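Long-range contacts in transcriptional regulator, MarR family (Silicibacter pomeroyi DSS-3, PDB 3BOQ), which probably binds DNA and regulates transcription as a dimeric winged-helix protein of the MarR family: residues Gly29-Asp34 with Arg125-Leu130; Arg37-Glu42 with Ser120-Arg125; Lys49-Ala54 with Leu72-Gly77; Gln55-Pro60 with Ala106-Ala111. One frame throughout, in Å; residues are numbered along the deposited sequence.

Contact 1: Gly29-Asp34 with Arg125-Leu130; sequences GLVFGD and RILAEL
Val-31 and Leu-127 meet methyl to methyl, Val-31 CG1 lying 3.6 Å from Leu-127 CD1. The valine places CG1 anti to the backbone N and beside the carbonyl carbon (chi1 168°). In Leu-127 the CB does not head for the partner helix; with CG anti to the backbone N, chi2 of 64° turns CD1 to the valine. Leu-130, one helical turn from Ile-126, lies across Asp-34, its CD2 3.6 Å from Asp-34 CB and 3.4 Å from Asp-34 OD2, while CD1 lies 3.9 Å from the backbone O of Val-31. A methyl thus lies against one carboxylate oxygen. The helices 12-43 and 110-130 run antiparallel here, their short segments 10.6 Å apart and inclined at 139°, as part of the all-helical region that in MarR proteins joins the two DNA-binding lobes of the dimer. Ile-126 adds a looser touch, its CG2 4.5 Å from Asp-34 O, and packs further along helix 12-43 on Leu-35 and Gln-38. The second subunit covers Val-31 and Phe-32 with its Trp-21, and Ala-128 with its Gln-17.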
loop_
_atom_site.group_PDB
_atom_site.type_symbol
_atom_site.label_atom_id
_atom_site.label_comp_id
_atom_site.label_asym_id
_atom_site.label_seq_id
_atom_site.Cartn_x
_atom_site.Cartn_y
_atom_site.Cartn_z
ATOM N N GLY B 29 1.449 3.137 -4.159
ATOM C CA GLY B 29 2.225 4.282 -3.677
ATOM C C GLY B 29 1.912 5.635 -4.305
ATOM O O GLY B 29 1.888 6.661 -3.591
ATOM N N LEU B 30 1.711 5.652 -5.630
ATOM C CA LEU B 30 1.408 6.862 -6.383
ATOM C C LEU B 30 0.047 7.424 -5.981
ATOM O O LEU B 30 -0.163 8.630 -5.987
ATOM C CB LEU B 30 1.351 6.563 -7.883
ATOM C CG LEU B 30 2.341 7.110 -8.904
ATOM C CD1 LEU B 30 1.729 6.997 -10.294
ATOM C CD2 LEU B 30 2.723 8.558 -8.624
ATOM N N VAL B 31 -0.903 6.544 -5.696
ATOM C CA VAL B 31 -2.241 6.982 -5.345
ATOM C C VAL B 31 -2.263 7.359 -3.863
ATOM O O VAL B 31 -2.746 8.425 -3.510
ATOM C CB VAL B 31 -3.314 5.953 -5.747
ATOM C CG1 VAL B 31 -4.670 6.273 -5.127
ATOM C CG2 VAL B 31 -3.415 5.863 -7.279
ATOM N N PHE B 32 -1.685 6.521 -3.014
ATOM C CA PHE B 32 -1.804 6.681 -1.587
ATOM C C PHE B 32 -1.178 7.975 -1.064
ATOM O O PHE B 32 -1.823 8.699 -0.321
ATOM C CB PHE B 32 -1.196 5.478 -0.870
ATOM C CG PHE B 32 -1.530 5.418 0.576
ATOM C CD1 PHE B 32 -2.515 4.545 1.024
ATOM C CD2 PHE B 32 -0.881 6.248 1.481
ATOM C CE1 PHE B 32 -2.853 4.479 2.362
ATOM C CE2 PHE B 32 -1.203 6.207 2.823
ATOM C CZ PHE B 32 -2.204 5.316 3.270
ATOM N N GLY B 33 0.067 8.255 -1.445
ATOM C CA GLY B 33 0.770 9.454 -1.026
ATOM C C GLY B 33 0.039 10.762 -1.324
ATOM O O GLY B 33 0.071 11.708 -0.526
ATOM N N ASP B 34 -0.622 10.816 -2.475
ATOM C CA ASP B 34 -1.252 12.040 -2.940
ATOM C C ASP B 34 -2.642 12.190 -2.410
ATOM O O ASP B 34 -3.017 13.281 -2.006
ATOM C CB ASP B 34 -1.318 12.040 -4.448
ATOM C CG ASP B 34 -0.164 12.769 -5.067
ATOM O OD1 ASP B 34 0.962 12.702 -4.500
ATOM O OD2 ASP B 34 -0.389 13.408 -6.129
ATOM N N ARG B 125 -13.445 13.082 -5.314
ATOM C CA ARG B 125 -12.912 14.102 -6.201
ATOM C C ARG B 125 -11.363 13.973 -6.357
ATOM O O ARG B 125 -10.848 14.019 -7.468
ATOM C CB ARG B 125 -13.343 15.524 -5.749
ATOM C CG ARG B 125 -12.748 16.628 -6.637
ATOM C CD ARG B 125 -13.172 18.062 -6.307
ATOM N NE ARG B 125 -13.617 18.229 -4.931
ATOM C CZ ARG B 125 -12.813 18.341 -3.870
ATOM N NH1 ARG B 125 -11.488 18.297 -4.009
ATOM N NH2 ARG B 125 -13.342 18.478 -2.660
ATOM N N ILE B 126 -10.631 13.804 -5.255
ATOM C CA ILE B 126 -9.160 13.749 -5.334
ATOM C C ILE B 126 -8.712 12.543 -6.165
ATOM O O ILE B 126 -7.841 12.662 -7.047
ATOM C CB ILE B 126 -8.479 13.773 -3.920
ATOM C CG1 ILE B 126 -8.705 15.132 -3.223
ATOM C CG2 ILE B 126 -6.987 13.551 -4.022
ATOM C CD1 ILE B 126 -8.797 15.016 -1.704
ATOM N N LEU B 127 -9.327 11.396 -5.894
ATOM C CA LEU B 127 -9.030 10.169 -6.607
ATOM C C LEU B 127 -9.296 10.305 -8.125
ATOM O O LEU B 127 -8.407 9.968 -8.961
ATOM C CB LEU B 127 -9.784 8.978 -5.974
ATOM C CG LEU B 127 -9.505 7.553 -6.468
ATOM C CD1 LEU B 127 -8.061 7.087 -6.198
ATOM C CD2 LEU B 127 -10.508 6.607 -5.807
ATOM N N ALA B 128 -10.487 10.817 -8.462
ATOM C CA ALA B 128 -10.869 11.161 -9.862
ATOM C C ALA B 128 -9.837 12.075 -10.523
ATOM O O ALA B 128 -9.357 11.792 -11.629
ATOM C CB ALA B 128 -12.252 11.793 -9.926
ATOM N N GLU B 129 -9.438 13.123 -9.813
ATOM C CA GLU B 129 -8.371 14.005 -10.271
ATOM C C GLU B 129 -7.030 13.288 -10.451
ATOM O O GLU B 129 -6.353 13.492 -11.460
ATOM C CB GLU B 129 -8.328 15.288 -9.414
ATOM C CG GLU B 129 -9.722 16.112 -9.541
ATOM C CD GLU B 129 -9.829 17.402 -8.694
ATOM O OE1 GLU B 129 -9.351 17.466 -7.506
ATOM O OE2 GLU B 129 -10.442 18.371 -9.204
ATOM N N LEU B 130 -6.663 12.382 -9.540
ATOM C CA LEU B 130 -5.389 11.652 -9.683
ATOM C C LEU B 130 -5.386 10.722 -10.900
ATOM O O LEU B 130 -4.348 10.481 -11.495
ATOM C CB LEU B 130 -5.086 10.852 -8.423
ATOM C CG LEU B 130 -4.674 11.652 -7.175
ATOM C CD1 LEU B 130 -4.658 10.779 -5.894
ATOM C CD2 LEU B 130 -3.334 12.387 -7.371
#

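Contact 2: Arg37-Glu42 with Ser120-Arg125; sequences RQLLDE and SEAHNR
Glu-42 and Arg-125 carry the ionic part of this contact. Arg-125 NH1 donates to Glu-42 OE1 at 2.9 Å (N-H...O 155°), using the syn lone pair of OE1, which itself lies near the guanidinium plane. Arg-125 NH2 reaches the same OE1 at 3.4 Å in a weak second bond, so one oxygen takes both terminal nitrogens. Carboxylate and guanidinium are nearly coplanar, and the Arg-125 chain bends at chi3 to turn its flat end toward the extended glutamate. Ala-122 O lies over one face of the guanidinium, toward its rim.

The apolar part belongs to Leu-39. Its CG lies anti to the backbone N (chi1 -158°), and CD1 is laid against helix 110-130, 4.2 Å from Ala-122 CB and 4.0 Å from His-123 CB. Leu-39 CD2 lies near the plane of the His-123 ring, at its edge.

A hydrogen bond within helix 110-130 steadies that ring: His-123 ND1 donates to Asn-124 OD1 at 2.9 Å. The imidazole also stacks on Phe-50 of helix 47-58. Two antiparallel helices, whose segments here lie 9.9 Å apart at 143°, with helix 47-58 packed against both, are typical of the MarR fold where the dimerization helices join the winged helix-turn-helix.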
loop_
_atom_site.group_PDB
_atom_site.type_symbol
_atom_site.label_atom_id
_atom_site.label_comp_id
_atom_site.label_asym_id
_atom_site.label_seq_id
_atom_site.Cartn_x
_atom_site.Cartn_y
_atom_site.Cartn_z
ATOM N N ARG B 37 -2.106 13.098 1.309
ATOM C CA ARG B 37 -1.642 14.481 1.473
ATOM C C ARG B 37 -2.727 15.497 1.100
ATOM O O ARG B 37 -2.878 16.478 1.799
ATOM C CB ARG B 37 -0.334 14.732 0.691
ATOM C CG ARG B 37 -0.013 16.217 0.396
ATOM C CD ARG B 37 1.465 16.413 -0.019
ATOM N NE ARG B 37 1.971 17.762 0.296
ATOM C CZ ARG B 37 3.217 18.031 0.708
ATOM N NH1 ARG B 37 4.111 17.051 0.860
ATOM N NH2 ARG B 37 3.576 19.284 0.976
ATOM N N GLN B 38 -3.475 15.259 0.022
ATOM C CA GLN B 38 -4.618 16.118 -0.349
ATOM C C GLN B 38 -5.853 16.035 0.554
ATOM O O GLN B 38 -6.499 17.035 0.804
ATOM C CB GLN B 38 -5.023 15.921 -1.809
ATOM C CG GLN B 38 -3.991 16.459 -2.751
ATOM C CD GLN B 38 -4.483 16.470 -4.168
ATOM O OE1 GLN B 38 -5.356 17.263 -4.530
ATOM N NE2 GLN B 38 -3.922 15.595 -4.992
ATOM N N LEU B 39 -6.184 14.844 1.023
ATOM C CA LEU B 39 -7.291 14.655 1.954
ATOM C C LEU B 39 -7.014 15.371 3.281
ATOM O O LEU B 39 -7.936 15.934 3.905
ATOM C CB LEU B 39 -7.531 13.155 2.186
ATOM C CG LEU B 39 -8.899 12.701 2.689
ATOM C CD1 LEU B 39 -10.074 13.212 1.793
ATOM C CD2 LEU B 39 -8.928 11.204 2.876
ATOM N N LEU B 40 -5.743 15.355 3.688
ATOM C CA LEU B 40 -5.291 16.042 4.898
ATOM C C LEU B 40 -5.382 17.558 4.704
ATOM O O LEU B 40 -5.993 18.259 5.531
ATOM C CB LEU B 40 -3.878 15.603 5.340
ATOM C CG LEU B 40 -3.766 14.568 6.482
ATOM C CD1 LEU B 40 -2.333 13.965 6.634
ATOM C CD2 LEU B 40 -4.217 15.134 7.825
ATOM N N ASP B 41 -4.808 18.059 3.609
ATOM C CA ASP B 41 -4.893 19.471 3.307
ATOM C C ASP B 41 -6.360 19.925 3.276
ATOM O O ASP B 41 -6.694 20.894 3.940
ATOM C CB ASP B 41 -4.155 19.856 2.017
ATOM C CG ASP B 41 -4.423 21.308 1.610
ATOM O OD1 ASP B 41 -3.816 22.254 2.192
ATOM O OD2 ASP B 41 -5.281 21.519 0.723
ATOM N N GLU B 42 -7.235 19.232 2.553
ATOM C CA GLU B 42 -8.633 19.682 2.433
ATOM C C GLU B 42 -9.544 19.472 3.674
ATOM O O GLU B 42 -10.507 20.177 3.845
ATOM C CB GLU B 42 -9.269 19.104 1.159
ATOM C CG GLU B 42 -8.346 19.324 -0.045
ATOM C CD GLU B 42 -9.016 19.183 -1.411
ATOM O OE1 GLU B 42 -10.277 19.188 -1.483
ATOM O OE2 GLU B 42 -8.255 19.085 -2.421
ATOM N N SER B 120 -15.762 12.325 2.258
ATOM C CA SER B 120 -16.114 11.330 1.260
ATOM C C SER B 120 -16.232 11.983 -0.119
ATOM O O SER B 120 -15.771 11.430 -1.108
ATOM C CB SER B 120 -17.431 10.679 1.668
ATOM O OG SER B 120 -17.652 9.515 0.925
ATOM N N GLU B 121 -16.834 13.166 -0.173
ATOM C CA GLU B 121 -16.943 13.951 -1.394
ATOM C C GLU B 121 -15.536 14.310 -1.888
ATOM O O GLU B 121 -15.206 14.100 -3.071
ATOM C CB GLU B 121 -17.766 15.219 -1.111
ATOM C CG GLU B 121 -18.574 15.778 -2.263
ATOM C CD GLU B 121 -19.736 16.722 -1.794
ATOM O OE1 GLU B 121 -19.754 17.191 -0.606
ATOM O OE2 GLU B 121 -20.638 17.006 -2.632
ATOM N N ALA B 122 -14.723 14.834 -0.968
ATOM C CA ALA B 122 -13.334 15.255 -1.222
ATOM C C ALA B 122 -12.447 14.114 -1.717
ATOM O O ALA B 122 -11.658 14.294 -2.638
ATOM C CB ALA B 122 -12.725 15.882 0.039
ATOM N N HIS B 123 -12.593 12.959 -1.079
ATOM C CA HIS B 123 -11.824 11.747 -1.371
ATOM C C HIS B 123 -12.045 11.262 -2.828
ATOM O O HIS B 123 -11.077 10.937 -3.526
ATOM C CB HIS B 123 -12.250 10.647 -0.387
ATOM C CG HIS B 123 -11.717 9.294 -0.719
ATOM N ND1 HIS B 123 -12.290 8.485 -1.675
ATOM C CD2 HIS B 123 -10.679 8.592 -0.205
ATOM C CE1 HIS B 123 -11.620 7.349 -1.743
ATOM N NE2 HIS B 123 -10.638 7.393 -0.863
ATOM N N ASN B 124 -13.319 11.192 -3.241
ATOM C CA ASN B 124 -13.703 10.764 -4.570
ATOM C C ASN B 124 -13.375 11.793 -5.645
ATOM O O ASN B 124 -13.085 11.424 -6.782
ATOM C CB ASN B 124 -15.201 10.421 -4.617
ATOM C CG ASN B 124 -15.561 9.217 -3.729
ATOM O OD1 ASN B 124 -14.687 8.494 -3.256
ATOM N ND2 ASN B 124 -16.842 9.012 -3.505
ATOM N N ARG B 125 -13.445 13.082 -5.314
ATOM C CA ARG B 125 -12.912 14.102 -6.201
ATOM C C ARG B 125 -11.363 13.973 -6.357
ATOM O O ARG B 125 -10.848 14.019 -7.468
ATOM C CB ARG B 125 -13.343 15.524 -5.749
ATOM C CG ARG B 125 -12.748 16.628 -6.637
ATOM C CD ARG B 125 -13.172 18.062 -6.307
ATOM N NE ARG B 125 -13.617 18.229 -4.931
ATOM C CZ ARG B 125 -12.813 18.341 -3.870
ATOM N NH1 ARG B 125 -11.488 18.297 -4.009
ATOM N NH2 ARG B 125 -13.342 18.478 -2.660
#

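Contact 3: Lys49-Ala54 with Leu72-Gly77; sequences KFDAMA and LKVTNG
A chi1 of 173°, with CG opposite the backbone N, extends the carboxylate of Asp-51 from helix 47-58 to the backbone of Lys-73 and Val-74. Those residues lie in the turn of the helix-turn-helix, between helix 65-71 and helix 79-88, the probable DNA-recognition helix. Lys-73 N donates to Asp-51 OD1 at 3.2 Å, in a nearly straight bond (166°) on the syn side of the oxygen, and adds a weak bond to OD2. Val-74 N gives OD2 its stronger bond, 2.9 Å, coming from well above the carboxylate plane (55° out of it). Two successive amides are thus gripped by one buried side chain, which helps to hold the turn against helix 47-58. An alanine at Asp-51 would remove both acceptors, is likely to leave the amides of Lys-73 and Val-74 without their mates, and would probably free the turn to shift.

Carbon atoms also touch the acid: Leu-72 CG lies 3.5 Å from Asp-51 OD2, and Val-74 CB stands equally near it. The ammonium of Lys-73 stays distant, NZ being 6.2 Å from Asp-51 OD1. Lys-73 also packs on Leu-22 of the second subunit. One residue further along the helix, Leu-72 CD1 lies 3.8 Å from Ala-52 CA and 4.1 Å from Ala-52 CB.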
loop_
_atom_site.group_PDB
_atom_site.type_symbol
_atom_site.label_atom_id
_atom_site.label_comp_id
_atom_site.label_asym_id
_atom_site.label_seq_id
_atom_site.Cartn_x
_atom_site.Cartn_y
_atom_site.Cartn_z
ATOM N N LYS B 49 -7.383 7.466 8.801
ATOM C CA LYS B 49 -8.538 7.961 9.551
ATOM C C LYS B 49 -9.852 7.901 8.785
ATOM O O LYS B 49 -10.876 7.419 9.302
ATOM C CB LYS B 49 -8.290 9.403 9.974
ATOM C CG LYS B 49 -7.305 9.551 11.131
ATOM C CD LYS B 49 -7.431 10.902 11.780
ATOM C CE LYS B 49 -6.375 11.053 12.801
ATOM N NZ LYS B 49 -6.331 12.451 13.284
ATOM N N PHE B 50 -9.824 8.427 7.561
ATOM C CA PHE B 50 -10.959 8.361 6.652
ATOM C C PHE B 50 -11.388 6.905 6.499
ATOM O O PHE B 50 -12.577 6.591 6.628
ATOM C CB PHE B 50 -10.608 8.977 5.283
ATOM C CG PHE B 50 -11.709 8.829 4.274
ATOM C CD1 PHE B 50 -12.807 9.689 4.297
ATOM C CD2 PHE B 50 -11.698 7.774 3.360
ATOM C CE1 PHE B 50 -13.869 9.534 3.408
ATOM C CE2 PHE B 50 -12.751 7.606 2.447
ATOM C CZ PHE B 50 -13.841 8.497 2.467
ATOM N N ASP B 51 -10.417 6.019 6.241
ATOM C CA ASP B 51 -10.688 4.598 6.123
ATOM C C ASP B 51 -11.455 3.985 7.321
ATOM O O ASP B 51 -12.488 3.323 7.116
ATOM C CB ASP B 51 -9.399 3.833 5.809
ATOM C CG ASP B 51 -9.586 2.327 5.844
ATOM O OD1 ASP B 51 -10.632 1.848 5.344
ATOM O OD2 ASP B 51 -8.688 1.627 6.383
ATOM N N ALA B 52 -10.968 4.203 8.550
ATOM C CA ALA B 52 -11.687 3.778 9.764
ATOM C C ALA B 52 -13.113 4.329 9.848
ATOM O O ALA B 52 -14.072 3.588 10.123
ATOM C CB ALA B 52 -10.895 4.153 11.016
HETATM N N MSE B 53 -13.259 5.627 9.607
HETATM C CA MSE B 53 -14.586 6.278 9.654
HETATM C C MSE B 53 -15.599 5.720 8.645
HETATM O O MSE B 53 -16.794 5.655 8.928
HETATM C CB MSE B 53 -14.451 7.779 9.480
HETATM C CG MSE B 53 -13.660 8.405 10.581
HETATM SE SE MSE B 53 -13.194 10.280 10.261
HETATM C CE MSE B 53 -15.002 11.092 10.485
ATOM N N ALA B 54 -15.110 5.324 7.475
ATOM C CA ALA B 54 -15.927 4.728 6.444
ATOM C C ALA B 54 -16.560 3.420 6.915
ATOM O O ALA B 54 -17.727 3.159 6.618
ATOM C CB ALA B 54 -15.085 4.505 5.179
ATOM N N LEU B 72 -10.999 -2.691 8.058
ATOM C CA LEU B 72 -10.122 -1.659 7.527
ATOM C C LEU B 72 -9.531 -2.085 6.160
ATOM O O LEU B 72 -9.089 -3.225 5.973
ATOM C CB LEU B 72 -9.003 -1.372 8.539
ATOM C CG LEU B 72 -9.001 -0.128 9.438
ATOM C CD1 LEU B 72 -10.362 0.260 10.013
ATOM C CD2 LEU B 72 -7.985 -0.333 10.535
ATOM N N LYS B 73 -9.542 -1.152 5.207
ATOM C CA LYS B 73 -8.968 -1.429 3.884
ATOM C C LYS B 73 -7.497 -1.060 3.852
ATOM O O LYS B 73 -6.761 -1.583 3.061
ATOM C CB LYS B 73 -9.738 -0.686 2.781
ATOM C CG LYS B 73 -10.970 -1.423 2.299
ATOM C CD LYS B 73 -12.256 -0.742 2.755
ATOM C CE LYS B 73 -13.493 -1.530 2.269
ATOM N NZ LYS B 73 -13.408 -2.959 2.679
ATOM N N VAL B 74 -7.100 -0.098 4.681
ATOM C CA VAL B 74 -5.700 0.225 4.879
ATOM C C VAL B 74 -5.279 -0.558 6.130
ATOM O O VAL B 74 -5.971 -0.522 7.150
ATOM C CB VAL B 74 -5.491 1.758 5.056
ATOM C CG1 VAL B 74 -3.992 2.079 5.135
ATOM C CG2 VAL B 74 -6.152 2.540 3.914
ATOM N N THR B 75 -4.168 -1.278 6.060
ATOM C CA THR B 75 -3.743 -2.137 7.165
ATOM C C THR B 75 -3.351 -1.364 8.442
ATOM O O THR B 75 -2.479 -0.479 8.399
ATOM C CB THR B 75 -2.543 -2.966 6.752
ATOM O OG1 THR B 75 -1.381 -2.129 6.796
ATOM C CG2 THR B 75 -2.738 -3.510 5.333
ATOM N N ASN B 76 -3.993 -1.731 9.563
ATOM C CA ASN B 76 -3.786 -1.131 10.911
ATOM C C ASN B 76 -3.912 0.393 11.115
ATOM O O ASN B 76 -4.874 1.040 10.670
ATOM C CB ASN B 76 -2.476 -1.628 11.541
ATOM C CG ASN B 76 -2.684 -2.826 12.412
ATOM O OD1 ASN B 76 -3.562 -3.649 12.143
ATOM N ND2 ASN B 76 -1.880 -2.945 13.473
ATOM N N GLY B 77 -2.903 0.942 11.787
ATOM C CA GLY B 77 -2.887 2.306 12.278
ATOM C C GLY B 77 -2.666 2.176 13.775
ATOM O O GLY B 77 -2.918 3.139 14.523
#

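Contact 4: Gln55-Pro60 with Ala106-Ala111; sequences QLARNP and AKLTDA
Leu-56 and Leu-108 lead the apolar packing, in which the end of helix 47-58 is covered by the chain leaving the wing of the winged helix: strand 105-106 and the link into helix 110-130. Leu-56 has CG anti to the carbonyl carbon (chi1 -52°) and divides its methyls between two partners. Leu-56 CD1 lies 3.8 Å from Leu-108 CD1, while Leu-56 CD2 rests 3.9 Å from Ala-106 CB and 3.5 Å from Ala-106 O. Leu-108 spreads as a fork over the helix, since its other methyl, CD2, meets Ala-57 CB at 3.8 Å and lies equally near Ala-57 N. An alanine in place of Leu-108 would take away both branches, probably opening a gap beside Leu-56 and leaving Ala-57 uncovered by this link.

Polar contacts are few and reach beyond the two segments. Ala-106 pairs through its backbone with Leu-63 in the small antiparallel sheet, and Leu-63 in turn packs with Leu-68 on Leu-56. Thr-109 is the N-cap of helix 110-130, its OG1 bonded to Gly-112 N. Lys-107 bends at chi4 and makes a weak hydrogen bond to Asp-61 O, and its NZ stands 3.5 Å from Pro-60 O.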
loop_
_atom_site.group_PDB
_atom_site.type_symbol
_atom_site.label_atom_id
_atom_site.label_comp_id
_atom_site.label_asym_id
_atom_site.label_seq_id
_atom_site.Cartn_x
_atom_site.Cartn_y
_atom_site.Cartn_z
ATOM N N GLN B 55 -15.795 2.609 7.647
ATOM C CA GLN B 55 -16.301 1.333 8.158
ATOM C C GLN B 55 -17.385 1.587 9.179
ATOM O O GLN B 55 -18.403 0.917 9.164
ATOM C CB GLN B 55 -15.188 0.476 8.770
ATOM C CG GLN B 55 -13.939 0.388 7.927
ATOM C CD GLN B 55 -14.228 0.228 6.420
ATOM O OE1 GLN B 55 -13.665 0.954 5.588
ATOM N NE2 GLN B 55 -15.116 -0.708 6.073
ATOM N N LEU B 56 -17.167 2.585 10.032
ATOM C CA LEU B 56 -18.132 2.972 11.048
ATOM C C LEU B 56 -19.378 3.621 10.454
ATOM O O LEU B 56 -20.479 3.331 10.905
ATOM C CB LEU B 56 -17.493 3.882 12.105
ATOM C CG LEU B 56 -16.195 3.354 12.731
ATOM C CD1 LEU B 56 -15.498 4.427 13.525
ATOM C CD2 LEU B 56 -16.432 2.112 13.584
ATOM N N ALA B 57 -19.222 4.501 9.462
ATOM C CA ALA B 57 -20.393 5.085 8.792
ATOM C C ALA B 57 -21.246 4.019 8.093
ATOM O O ALA B 57 -22.470 4.159 8.051
ATOM C CB ALA B 57 -19.995 6.178 7.816
ATOM N N ARG B 58 -20.609 2.971 7.550
ATOM C CA ARG B 58 -21.333 1.836 6.974
ATOM C C ARG B 58 -22.066 1.016 8.065
ATOM O O ARG B 58 -23.073 0.350 7.780
ATOM C CB ARG B 58 -20.400 0.929 6.129
ATOM C CG ARG B 58 -21.163 -0.102 5.222
ATOM C CD ARG B 58 -20.291 -0.896 4.182
ATOM N NE ARG B 58 -19.080 -0.177 3.725
ATOM C CZ ARG B 58 -19.058 0.953 3.000
ATOM N NH1 ARG B 58 -20.188 1.554 2.614
ATOM N NH2 ARG B 58 -17.885 1.504 2.674
ATOM N N ASN B 59 -21.561 1.088 9.303
ATOM C CA ASN B 59 -22.037 0.266 10.433
ATOM C C ASN B 59 -22.471 1.105 11.651
ATOM O O ASN B 59 -21.752 1.154 12.648
ATOM C CB ASN B 59 -20.952 -0.734 10.874
ATOM C CG ASN B 59 -20.525 -1.688 9.760
ATOM O OD1 ASN B 59 -21.037 -2.814 9.649
ATOM N ND2 ASN B 59 -19.569 -1.255 8.947
ATOM N N PRO B 60 -23.667 1.726 11.599
ATOM C CA PRO B 60 -24.055 2.730 12.608
ATOM C C PRO B 60 -24.475 2.174 13.980
ATOM O O PRO B 60 -24.717 2.956 14.903
ATOM C CB PRO B 60 -25.237 3.464 11.953
ATOM C CG PRO B 60 -25.450 2.815 10.609
ATOM C CD PRO B 60 -24.751 1.496 10.630
ATOM N N ALA B 106 -17.247 1.192 18.699
ATOM C CA ALA B 106 -16.930 2.495 18.126
ATOM C C ALA B 106 -18.040 3.014 17.206
ATOM O O ALA B 106 -18.525 2.299 16.325
ATOM C CB ALA B 106 -15.597 2.435 17.390
ATOM N N LYS B 107 -18.441 4.261 17.449
ATOM C CA LYS B 107 -19.485 4.958 16.709
ATOM C C LYS B 107 -18.978 6.367 16.411
ATOM O O LYS B 107 -18.284 6.983 17.227
ATOM C CB LYS B 107 -20.760 5.090 17.546
ATOM C CG LYS B 107 -21.710 3.892 17.607
ATOM C CD LYS B 107 -22.796 4.185 18.675
ATOM C CE LYS B 107 -23.584 2.952 19.154
ATOM N NZ LYS B 107 -24.878 2.722 18.413
ATOM N N LEU B 108 -19.329 6.876 15.238
ATOM C CA LEU B 108 -19.064 8.267 14.873
ATOM C C LEU B 108 -19.934 9.227 15.684
ATOM O O LEU B 108 -21.137 9.009 15.816
ATOM C CB LEU B 108 -19.379 8.433 13.393
ATOM C CG LEU B 108 -18.368 8.421 12.250
ATOM C CD1 LEU B 108 -17.055 7.690 12.523
ATOM C CD2 LEU B 108 -19.073 7.908 11.048
ATOM N N THR B 109 -19.326 10.274 16.245
ATOM C CA THR B 109 -20.063 11.398 16.814
ATOM C C THR B 109 -20.938 12.040 15.708
ATOM O O THR B 109 -20.753 11.727 14.525
ATOM C CB THR B 109 -19.091 12.465 17.410
ATOM O OG1 THR B 109 -18.293 13.019 16.369
ATOM C CG2 THR B 109 -18.152 11.886 18.439
ATOM N N ASP B 110 -21.888 12.923 16.057
ATOM C CA ASP B 110 -22.720 13.548 15.016
ATOM C C ASP B 110 -21.848 14.335 14.046
ATOM O O ASP B 110 -22.045 14.263 12.823
ATOM C CB ASP B 110 -23.791 14.458 15.590
ATOM C CG ASP B 110 -24.939 13.695 16.214
ATOM O OD1 ASP B 110 -25.018 12.465 15.969
ATOM O OD2 ASP B 110 -25.746 14.325 16.965
ATOM N N ALA B 111 -20.882 15.066 14.608
ATOM C CA ALA B 111 -19.931 15.866 13.847
ATOM C C ALA B 111 -18.926 15.006 13.058
ATOM O O ALA B 111 -18.447 15.423 12.007
ATOM C CB ALA B 111 -19.210 16.876 14.763
#

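In the fold
Contacts 1 and 2 hold the same two helices, 12-43 and 110-130, one after the other along a single antiparallel pair. Both are buried: contact 1 is made largely by methyl groups beside the second subunit, whereas contact 2 adds an ion pair between exposed side chains. Contacts 3 and 4 share helix 47-58 and are only partly buried. In contact 3, nearest the chain's centre, a buried acid binds backbone amides; contact 4, about 24 Å from contact 1 between centres, is mainly leucine and alanine packing. Phe-50 ties contact 3 to contact 2 by stacking on His-123, and Phe-32 touches Val-74, so the dimerization helices meet the DNA-binding lobe directly.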